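Local atomic coordinates of 2-oxo-1,2-dihydroquinoline 8-monooxygenase, oxygenase component (Pseudomonas putida, PDB entry 1Z02), a protein that hydroxylates 2-oxo-1,2-dihydroquinoline at position 8 with molecular oxygen, probably passing electrons from its Rieske [2Fe-2S] cluster to a mononuclear iron. Residues D56-I61 and P95-K100; P67-R72 and S101-W106; R71-K76 and F112-G117. All coordinates share one frame; numbering follows the deposited sequence.

Contact 1 (D56-I61 and P95-K100)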
loop_
_atom_site.group_PDB
_atom_site.type_symbol
_atom_site.label_atom_id
_atom_site.label_comp_id
_atom_site.label_asym_id
_atom_site.label_seq_id
_atom_site.Cartn_x
_atom_site.Cartn_y
_atom_site.Cartn_z
ATOM N N ASP A 56 12.508 15.342 -30.867
ATOM C CA ASP A 56 12.436 13.884 -30.914
ATOM C C ASP A 56 12.312 13.202 -29.565
ATOM O O ASP A 56 12.335 11.973 -29.483
ATOM C CB ASP A 56 13.642 13.311 -31.663
ATOM C CG ASP A 56 13.363 13.091 -33.142
ATOM O OD1 ASP A 56 14.338 12.877 -33.899
ATOM O OD2 ASP A 56 12.177 13.116 -33.547
ATOM N N GLN A 57 12.175 13.984 -28.502
ATOM C CA GLN A 57 12.028 13.392 -27.183
ATOM C C GLN A 57 10.549 13.079 -26.950
ATOM O O GLN A 57 9.667 13.789 -27.441
ATOM C CB GLN A 57 12.539 14.345 -26.104
ATOM C CG GLN A 57 12.686 13.680 -24.743
ATOM C CD GLN A 57 13.264 14.599 -23.694
ATOM O OE1 GLN A 57 13.797 15.663 -24.008
ATOM N NE2 GLN A 57 13.172 14.186 -22.433
ATOM N N VAL A 58 10.290 11.997 -26.223
ATOM C CA VAL A 58 8.932 11.572 -25.904
ATOM C C VAL A 58 8.842 11.485 -24.394
ATOM O O VAL A 58 9.770 11.014 -23.745
ATOM C CB VAL A 58 8.620 10.188 -26.514
ATOM C CG1 VAL A 58 7.255 9.684 -26.015
ATOM C CG2 VAL A 58 8.614 10.294 -28.035
ATOM N N GLN A 59 7.729 11.940 -23.830
ATOM C CA GLN A 59 7.564 11.918 -22.382
ATOM C C GLN A 59 6.111 11.709 -21.960
ATOM O O GLN A 59 5.202 12.356 -22.486
ATOM C CB GLN A 59 8.070 13.232 -21.783
ATOM C CG GLN A 59 7.942 13.302 -20.269
ATOM C CD GLN A 59 8.925 12.399 -19.559
ATOM O OE1 GLN A 59 10.136 12.560 -19.696
ATOM N NE2 GLN A 59 8.411 11.442 -18.789
ATOM N N GLY A 60 5.899 10.812 -21.004
ATOM C CA GLY A 60 4.554 10.556 -20.522
ATOM C C GLY A 60 4.307 11.198 -19.167
ATOM O O GLY A 60 5.204 11.231 -18.314
ATOM N N ILE A 61 3.097 11.721 -18.975
ATOM C CA ILE A 61 2.680 12.357 -17.723
ATOM C C ILE A 61 1.240 11.939 -17.429
ATOM O O ILE A 61 0.657 11.117 -18.148
ATOM C CB ILE A 61 2.722 13.910 -17.823
ATOM C CG1 ILE A 61 1.786 14.390 -18.934
ATOM C CG2 ILE A 61 4.132 14.373 -18.097
ATOM C CD1 ILE A 61 1.805 15.896 -19.142
ATOM N N PRO A 95 9.639 4.897 -25.918
ATOM C CA PRO A 95 9.461 5.748 -27.098
ATOM C C PRO A 95 9.852 5.089 -28.404
ATOM O O PRO A 95 11.027 4.804 -28.623
ATOM C CB PRO A 95 10.315 6.965 -26.774
ATOM C CG PRO A 95 10.176 7.065 -25.287
ATOM C CD PRO A 95 10.353 5.623 -24.858
ATOM N N THR A 96 8.859 4.864 -29.266
ATOM C CA THR A 96 9.064 4.217 -30.559
ATOM C C THR A 96 8.331 4.959 -31.669
ATOM O O THR A 96 7.109 4.882 -31.770
ATOM C CB THR A 96 8.560 2.760 -30.520
ATOM O OG1 THR A 96 9.232 2.049 -29.469
ATOM C CG2 THR A 96 8.821 2.067 -31.849
ATOM N N CYS A 97 9.080 5.672 -32.506
ATOM C CA CYS A 97 8.489 6.425 -33.612
ATOM C C CYS A 97 9.215 6.131 -34.919
ATOM O O CYS A 97 10.443 6.229 -34.998
ATOM C CB CYS A 97 8.545 7.925 -33.321
ATOM S SG CYS A 97 7.772 8.414 -31.751
ATOM N N PHE A 98 8.455 5.777 -35.952
ATOM C CA PHE A 98 9.060 5.461 -37.236
ATOM C C PHE A 98 9.044 6.601 -38.245
ATOM O O PHE A 98 9.817 6.592 -39.206
ATOM C CB PHE A 98 8.400 4.214 -37.836
ATOM C CG PHE A 98 8.613 2.973 -37.017
ATOM C CD1 PHE A 98 7.643 2.538 -36.118
ATOM C CD2 PHE A 98 9.802 2.257 -37.119
ATOM C CE1 PHE A 98 7.857 1.412 -35.328
ATOM C CE2 PHE A 98 10.028 1.127 -36.331
ATOM C CZ PHE A 98 9.050 0.704 -35.436
ATOM N N THR A 99 8.168 7.579 -38.031
ATOM C CA THR A 99 8.078 8.727 -38.928
ATOM C C THR A 99 7.895 10.004 -38.119
ATOM O O THR A 99 7.673 9.953 -36.912
ATOM C CB THR A 99 6.902 8.588 -39.929
ATOM O OG1 THR A 99 5.660 8.538 -39.218
ATOM C CG2 THR A 99 7.066 7.328 -40.771
ATOM N N LYS A 100 7.995 11.142 -38.798
ATOM C CA LYS A 100 7.856 12.450 -38.176
ATOM C C LYS A 100 6.426 12.797 -37.774
ATOM O O LYS A 100 6.210 13.709 -36.982
ATOM C CB LYS A 100 8.359 13.532 -39.134
ATOM C CG LYS A 100 9.866 13.576 -39.327
ATOM C CD LYS A 100 10.561 14.094 -38.083
ATOM C CE LYS A 100 12.007 14.417 -38.378
ATOM N NZ LYS A 100 12.721 13.263 -38.991
HETATM O O HOH W 1 13.978 11.972 -36.244
#

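Contact 2 (P67-R72 and S101-W106). With FES (Fe2/s2 (inorganic) cluster), chain H.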
loop_
_atom_site.group_PDB
_atom_site.type_symbol
_atom_site.label_atom_id
_atom_site.label_comp_id
_atom_site.label_asym_id
_atom_site.label_seq_id
_atom_site.Cartn_x
_atom_site.Cartn_y
_atom_site.Cartn_z
ATOM N N PRO A 67 -3.811 9.808 -18.672
ATOM C CA PRO A 67 -2.429 9.552 -19.082
ATOM C C PRO A 67 -2.178 10.245 -20.431
ATOM O O PRO A 67 -2.929 10.054 -21.396
ATOM C CB PRO A 67 -2.371 8.025 -19.167
ATOM C CG PRO A 67 -3.764 7.649 -19.526
ATOM C CD PRO A 67 -4.620 8.577 -18.710
ATOM N N ILE A 68 -1.124 11.049 -20.487
ATOM C CA ILE A 68 -0.791 11.807 -21.690
ATOM C C ILE A 68 0.669 11.625 -22.098
ATOM O O ILE A 68 1.561 11.628 -21.258
ATOM C CB ILE A 68 -1.033 13.316 -21.443
ATOM C CG1 ILE A 68 -2.506 13.557 -21.093
ATOM C CG2 ILE A 68 -0.651 14.120 -22.676
ATOM C CD1 ILE A 68 -2.831 14.977 -20.598
ATOM N N VAL A 69 0.907 11.476 -23.396
ATOM C CA VAL A 69 2.255 11.326 -23.909
ATOM C C VAL A 69 2.525 12.479 -24.876
ATOM O O VAL A 69 1.669 12.835 -25.695
ATOM C CB VAL A 69 2.431 9.967 -24.627
ATOM C CG1 VAL A 69 1.418 9.841 -25.757
ATOM C CG2 VAL A 69 3.860 9.826 -25.148
ATOM N N LEU A 70 3.705 13.082 -24.756
ATOM C CA LEU A 70 4.072 14.206 -25.615
ATOM C C LEU A 70 5.339 13.921 -26.408
ATOM O O LEU A 70 6.232 13.199 -25.952
ATOM C CB LEU A 70 4.292 15.485 -24.791
ATOM C CG LEU A 70 3.180 16.044 -23.898
ATOM C CD1 LEU A 70 3.154 15.312 -22.576
ATOM C CD2 LEU A 70 3.423 17.516 -23.677
ATOM N N ARG A 71 5.401 14.489 -27.606
ATOM C CA ARG A 71 6.564 14.336 -28.470
ATOM C C ARG A 71 6.791 15.612 -29.259
ATOM O O ARG A 71 5.835 16.234 -29.722
ATOM C CB ARG A 71 6.384 13.175 -29.457
ATOM C CG ARG A 71 7.603 12.991 -30.370
ATOM C CD ARG A 71 7.338 12.072 -31.544
ATOM N NE ARG A 71 8.533 11.935 -32.376
ATOM C CZ ARG A 71 8.534 11.485 -33.631
ATOM N NH1 ARG A 71 9.673 11.395 -34.303
ATOM N NH2 ARG A 71 7.400 11.136 -34.223
ATOM N N ARG A 72 8.049 16.015 -29.400
ATOM C CA ARG A 72 8.352 17.216 -30.172
ATOM C C ARG A 72 8.910 16.794 -31.522
ATOM O O ARG A 72 9.885 16.048 -31.586
ATOM C CB ARG A 72 9.380 18.097 -29.464
ATOM C CG ARG A 72 9.693 19.387 -30.234
ATOM C CD ARG A 72 10.895 20.128 -29.653
ATOM N NE ARG A 72 10.701 20.555 -28.263
ATOM C CZ ARG A 72 9.924 21.568 -27.888
ATOM N NH1 ARG A 72 9.807 21.875 -26.606
ATOM N NH2 ARG A 72 9.268 22.284 -28.792
ATOM N N SER A 101 5.453 12.076 -38.318
ATOM C CA SER A 101 4.059 12.362 -38.022
ATOM C C SER A 101 3.340 11.319 -37.175
ATOM O O SER A 101 2.130 11.412 -36.986
ATOM C CB SER A 101 3.296 12.534 -39.333
ATOM O OG SER A 101 3.249 11.302 -40.035
ATOM N N THR A 102 4.063 10.335 -36.654
ATOM C CA THR A 102 3.409 9.298 -35.866
ATOM C C THR A 102 4.164 8.894 -34.612
ATOM O O THR A 102 5.266 9.370 -34.345
ATOM C CB THR A 102 3.216 8.009 -36.703
ATOM O OG1 THR A 102 4.502 7.437 -37.006
ATOM C CG2 THR A 102 2.483 8.322 -37.998
ATOM N N ILE A 103 3.529 8.016 -33.843
ATOM C CA ILE A 103 4.110 7.433 -32.640
ATOM C C ILE A 103 3.521 6.030 -32.589
ATOM O O ILE A 103 2.320 5.846 -32.795
ATOM C CB ILE A 103 3.762 8.211 -31.330
ATOM C CG1 ILE A 103 4.521 7.569 -30.159
ATOM C CG2 ILE A 103 2.252 8.213 -31.077
ATOM C CD1 ILE A 103 4.347 8.232 -28.841
ATOM N N SER A 104 4.361 5.032 -32.348
ATOM C CA SER A 104 3.871 3.669 -32.311
ATOM C C SER A 104 3.944 3.061 -30.935
ATOM O O SER A 104 4.707 3.514 -30.079
ATOM C CB SER A 104 4.672 2.794 -33.269
ATOM O OG SER A 104 4.586 3.287 -34.591
ATOM N N CYS A 105 3.129 2.034 -30.720
ATOM C CA CYS A 105 3.146 1.331 -29.456
ATOM C C CYS A 105 4.293 0.345 -29.596
ATOM O O CYS A 105 4.427 -0.315 -30.632
ATOM C CB CYS A 105 1.841 0.583 -29.226
ATOM S SG CYS A 105 1.859 -0.401 -27.713
ATOM N N TRP A 106 5.119 0.258 -28.558
ATOM C CA TRP A 106 6.277 -0.625 -28.560
ATOM C C TRP A 106 5.970 -2.107 -28.386
ATOM O O TRP A 106 6.886 -2.929 -28.370
ATOM C CB TRP A 106 7.271 -0.201 -27.472
ATOM C CG TRP A 106 6.645 0.023 -26.125
ATOM C CD1 TRP A 106 6.016 1.153 -25.692
ATOM C CD2 TRP A 106 6.605 -0.901 -25.034
ATOM N NE1 TRP A 106 5.591 0.997 -24.393
ATOM C CE2 TRP A 106 5.944 -0.255 -23.965
ATOM C CE3 TRP A 106 7.072 -2.208 -24.851
ATOM C CZ2 TRP A 106 5.732 -0.883 -22.730
ATOM C CZ3 TRP A 106 6.859 -2.831 -23.618
ATOM C CH2 TRP A 106 6.200 -2.165 -22.576
HETATM FE FE1 FES H . -0.520 -4.153 -28.802
HETATM FE FE2 FES H . -0.073 -1.636 -28.151
HETATM S S1 FES H . 0.099 -2.531 -30.112
HETATM S S2 FES H . -0.609 -3.241 -26.738
#

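Contact 3 (R71-K76 and F112-G117)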
loop_
_atom_site.group_PDB
_atom_site.type_symbol
_atom_site.label_atom_id
_atom_site.label_comp_id
_atom_site.label_asym_id
_atom_site.label_seq_id
_atom_site.Cartn_x
_atom_site.Cartn_y
_atom_site.Cartn_z
ATOM N N ARG A 71 5.401 14.489 -27.606
ATOM C CA ARG A 71 6.564 14.336 -28.470
ATOM C C ARG A 71 6.791 15.612 -29.259
ATOM O O ARG A 71 5.835 16.234 -29.722
ATOM C CB ARG A 71 6.384 13.175 -29.457
ATOM C CG ARG A 71 7.603 12.991 -30.370
ATOM C CD ARG A 71 7.338 12.072 -31.544
ATOM N NE ARG A 71 8.533 11.935 -32.376
ATOM C CZ ARG A 71 8.534 11.485 -33.631
ATOM N NH1 ARG A 71 9.673 11.395 -34.303
ATOM N NH2 ARG A 71 7.400 11.136 -34.223
ATOM N N ARG A 72 8.049 16.015 -29.400
ATOM C CA ARG A 72 8.352 17.216 -30.172
ATOM C C ARG A 72 8.910 16.794 -31.522
ATOM O O ARG A 72 9.885 16.048 -31.586
ATOM C CB ARG A 72 9.380 18.097 -29.464
ATOM C CG ARG A 72 9.693 19.387 -30.234
ATOM C CD ARG A 72 10.895 20.128 -29.653
ATOM N NE ARG A 72 10.701 20.555 -28.263
ATOM C CZ ARG A 72 9.924 21.568 -27.888
ATOM N NH1 ARG A 72 9.807 21.875 -26.606
ATOM N NH2 ARG A 72 9.268 22.284 -28.792
ATOM N N VAL A 73 8.277 17.251 -32.596
ATOM C CA VAL A 73 8.735 16.926 -33.938
ATOM C C VAL A 73 8.812 18.200 -34.769
ATOM O O VAL A 73 7.823 18.920 -34.906
ATOM C CB VAL A 73 7.793 15.939 -34.634
ATOM C CG1 VAL A 73 8.366 15.562 -35.994
ATOM C CG2 VAL A 73 7.640 14.700 -33.796
ATOM N N ASN A 74 9.991 18.467 -35.324
ATOM C CA ASN A 74 10.211 19.668 -36.124
ATOM C C ASN A 74 9.886 20.907 -35.302
ATOM O O ASN A 74 9.281 21.854 -35.800
ATOM C CB ASN A 74 9.349 19.654 -37.390
ATOM C CG ASN A 74 9.680 18.490 -38.315
ATOM O OD1 ASN A 74 10.850 18.171 -38.544
ATOM N ND2 ASN A 74 8.648 17.858 -38.858
ATOM N N GLY A 75 10.285 20.891 -34.036
ATOM C CA GLY A 75 10.036 22.030 -33.176
ATOM C C GLY A 75 8.655 22.095 -32.562
ATOM O O GLY A 75 8.457 22.799 -31.571
ATOM N N LYS A 76 7.700 21.366 -33.127
ATOM C CA LYS A 76 6.342 21.389 -32.595
ATOM C C LYS A 76 6.029 20.205 -31.671
ATOM O O LYS A 76 6.381 19.062 -31.963
ATOM C CB LYS A 76 5.335 21.434 -33.745
ATOM C CG LYS A 76 3.912 21.683 -33.292
ATOM C CD LYS A 76 2.952 21.742 -34.466
ATOM C CE LYS A 76 1.515 21.967 -33.992
ATOM N NZ LYS A 76 0.541 21.963 -35.124
ATOM N N PHE A 112 -0.178 5.617 -34.293
ATOM C CA PHE A 112 -1.118 6.728 -34.310
ATOM C C PHE A 112 -0.558 8.020 -34.885
ATOM O O PHE A 112 0.631 8.319 -34.743
ATOM C CB PHE A 112 -1.646 6.983 -32.891
ATOM C CG PHE A 112 -2.087 5.736 -32.192
ATOM C CD1 PHE A 112 -1.194 5.007 -31.422
ATOM C CD2 PHE A 112 -3.380 5.256 -32.350
ATOM C CE1 PHE A 112 -1.578 3.811 -30.819
ATOM C CE2 PHE A 112 -3.776 4.063 -31.754
ATOM C CZ PHE A 112 -2.873 3.337 -30.986
ATOM N N ASP A 113 -1.434 8.775 -35.540
ATOM C CA ASP A 113 -1.061 10.047 -36.140
ATOM C C ASP A 113 -0.977 11.099 -35.038
ATOM O O ASP A 113 -1.920 11.280 -34.275
ATOM C CB ASP A 113 -2.102 10.457 -37.173
ATOM C CG ASP A 113 -1.711 11.707 -37.903
ATOM O OD1 ASP A 113 -0.618 11.785 -38.415
ATOM O OD2 ASP A 113 -2.474 12.648 -37.982
ATOM N N LEU A 114 0.160 11.778 -34.950
ATOM C CA LEU A 114 0.364 12.789 -33.920
ATOM C C LEU A 114 -0.667 13.904 -33.939
ATOM O O LEU A 114 -1.035 14.429 -32.892
ATOM C CB LEU A 114 1.754 13.404 -34.053
ATOM C CG LEU A 114 2.928 12.491 -33.696
ATOM C CD1 LEU A 114 4.231 13.219 -33.994
ATOM C CD2 LEU A 114 2.858 12.107 -32.231
ATOM N N GLU A 115 -1.136 14.267 -35.123
ATOM C CA GLU A 115 -2.102 15.347 -35.255
ATOM C C GLU A 115 -3.539 15.002 -34.911
ATOM O O GLU A 115 -4.184 15.710 -34.151
ATOM C CB GLU A 115 -2.092 15.878 -36.683
ATOM C CG GLU A 115 -3.085 16.995 -36.896
ATOM C CD GLU A 115 -2.407 18.327 -36.927
ATOM O OE1 GLU A 115 -1.577 18.526 -37.830
ATOM O OE2 GLU A 115 -2.685 19.172 -36.056
ATOM N N THR A 116 -4.045 13.928 -35.501
ATOM C CA THR A 116 -5.428 13.535 -35.310
ATOM C C THR A 116 -5.627 12.402 -34.330
ATOM O O THR A 116 -6.738 12.190 -33.857
ATOM C CB THR A 116 -6.055 13.113 -36.658
ATOM O OG1 THR A 116 -5.408 11.927 -37.152
ATOM C CG2 THR A 116 -5.890 14.228 -37.677
ATOM N N GLY A 117 -4.559 11.657 -34.064
ATOM C CA GLY A 117 -4.632 10.542 -33.143
ATOM C C GLY A 117 -5.159 9.276 -33.790
ATOM O O GLY A 117 -5.201 8.224 -33.150
#

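Contact 1 (D56-I61 and P95-K100)
V58 and P95 supply most of this contact, with C97 adding a smaller patch of sulfur beside them. V58 opens strand 58-63, an outer strand of a three-stranded antiparallel sheet in the Rieske domain, whereas P95 and C97 belong to the loop that runs from strand 76-81 to strand 102-104. The branched end of the valine straddles one side of the pyrrolidine ring: V58 CB sits 3.7 Å from P95 CB, and V58 CG1 reaches P95 CG at 4.0 Å. With CG1 anti to the backbone N (chi1 173°), CG2 stands anti to the carbonyl carbon, beside the backbone N, which brings V58 CG2 to 4.2 Å from C97 SG. Across this contact CG1 touches only the proline ring, while CG2 touches both proline and sulfur.

Farther along, the same two segments approach through charge and solvent. D56 OD1 and K100 NZ remain 5.4 Å apart, and a water molecule occupies the gap; it donates to D56 OD1 at 2.5 Å and accepts a weak bond from K100 NZ at 3.3 Å. The second carboxylate oxygen, D56 OD2, forms a salt bridge with R71. On the far side of the loop, F98 and T99 pack against L223 and L280 of the second subunit.

The example shows a loop without regular structure meeting side chains of an outer strand: no hydrogen bond runs directly between 56-61 and 95-100, although T99 O accepts from R71 on the neighbouring strand. A small apolar patch makes up the direct contact, and a water links D56 and K100, weakly on the lysine side.

Contact 2 (P67-R72 and S101-W106)
T102 and I103 of strand 102-104 face R71 and V69 of strand 66-73, a meeting of two of the small antiparallel sheets of the Rieske fold. One sheet contains strand 66-73 as its middle member; the other starts with strand 102-104, which leads directly into a cluster ligand.

The walk begins at T102, which contributes its backbone instead of its side chain. T102 O lies 2.8 Å from R71 NH2, at the edge of the guanidinium and near its plane. The arginine arrives there fully stretched: CG stands anti to the backbone N (chi1 -180°) and the chain stays extended as far as NE, so the charged head is carried across the space between the sheets. Its NH2 also donates to T99 O, and NH1 forms a salt bridge with D56 OD2. T102 itself packs on L280 of the second subunit.

I103 follows, and its side chain turns inward. Both its torsions are trans, which sends the terminal methyl straight toward the opposite sheet, where I103 CD1 meets V69 CG2 tip to tip at 4.1 Å. Two sheets are thus joined by consecutive residues of a short strand, one through its carbonyl and the next through its buried, apolar side chain.

Past S104, whose OG bonds to T111, the chain leaves the strand at C105, the cysteine of the C-x-x-H element (C105 to H108), the second half of the Rieske motif after C84-x-H86. C84 binds the same iron. C105 SG coordinates FE2 of the cluster at 2.3 Å.

Contact 3 (R71-K76 and F112-G117)
L114 CD1 is the atom on which this contact converges. It lies 3.7 Å from V73 CG2 and 3.8 Å from R71 NH2, so a single leucine methyl is received by one apolar and one charged side chain. The leucine crosses the arginine at about a right angle. In V73, CG1 is anti to the backbone N (chi1 -176°), which leaves CG2 anti to the carbonyl carbon and facing L114. The same methyl also rests over one face of the R71 guanidinium, 3.2 Å above its plane and toward the rim. More loosely, K76 NZ and E115 OE2 sit 4.4 Å apart, opposite charges too distant for a salt bridge.

In the next shell, V73 and K76 close a type I' beta turn, the tight hairpin link between strands 66-73 and 76-81, with the asparagine-glycine pair N74-G75 that is classic for this turn at its corner. R72 NH2 donates to G75 O at 2.9 Å, and E55 accepts from the backbone N of both N74 and G75. Across the contact, L114 rides on a turn organised by D113 in an Asx motif: T116 N reaches D113 OD2 at 3.2 Å from above the carboxylate plane, whereas T116 OG1 meets its anti lone pair. F78 and L80 of strand 76-81 also pack on the leucine.

What follows is a division of labour. Hydrogen bonds run within each turn, none runs between the two, and their junction is mostly the packing of a leucine methyl on V73 and R71, with a long-range attraction at the exposed rim that is probably weak.

How the contacts relate
All three contacts lie within the Rieske domain, and strand 66-73 runs through contacts 2 and 3, which share R71 and R72. Contact 1 is tied to it as well, since D56 N and I61 N bond to R72 O and I68 O on that strand. Contacts 2 and 3 are buried at heart and join two small sheets, using neighbouring strands of the second; contact 1 is only partly buried and sets a loop against side chains of an outer strand. Water takes part in contact 1, contact 2 alone includes a cluster ligand, and contact 3 ends in solvent-facing turns. Contacts 1 and 2 also touch the second subunit, whereas contact 3 stays within its own chain.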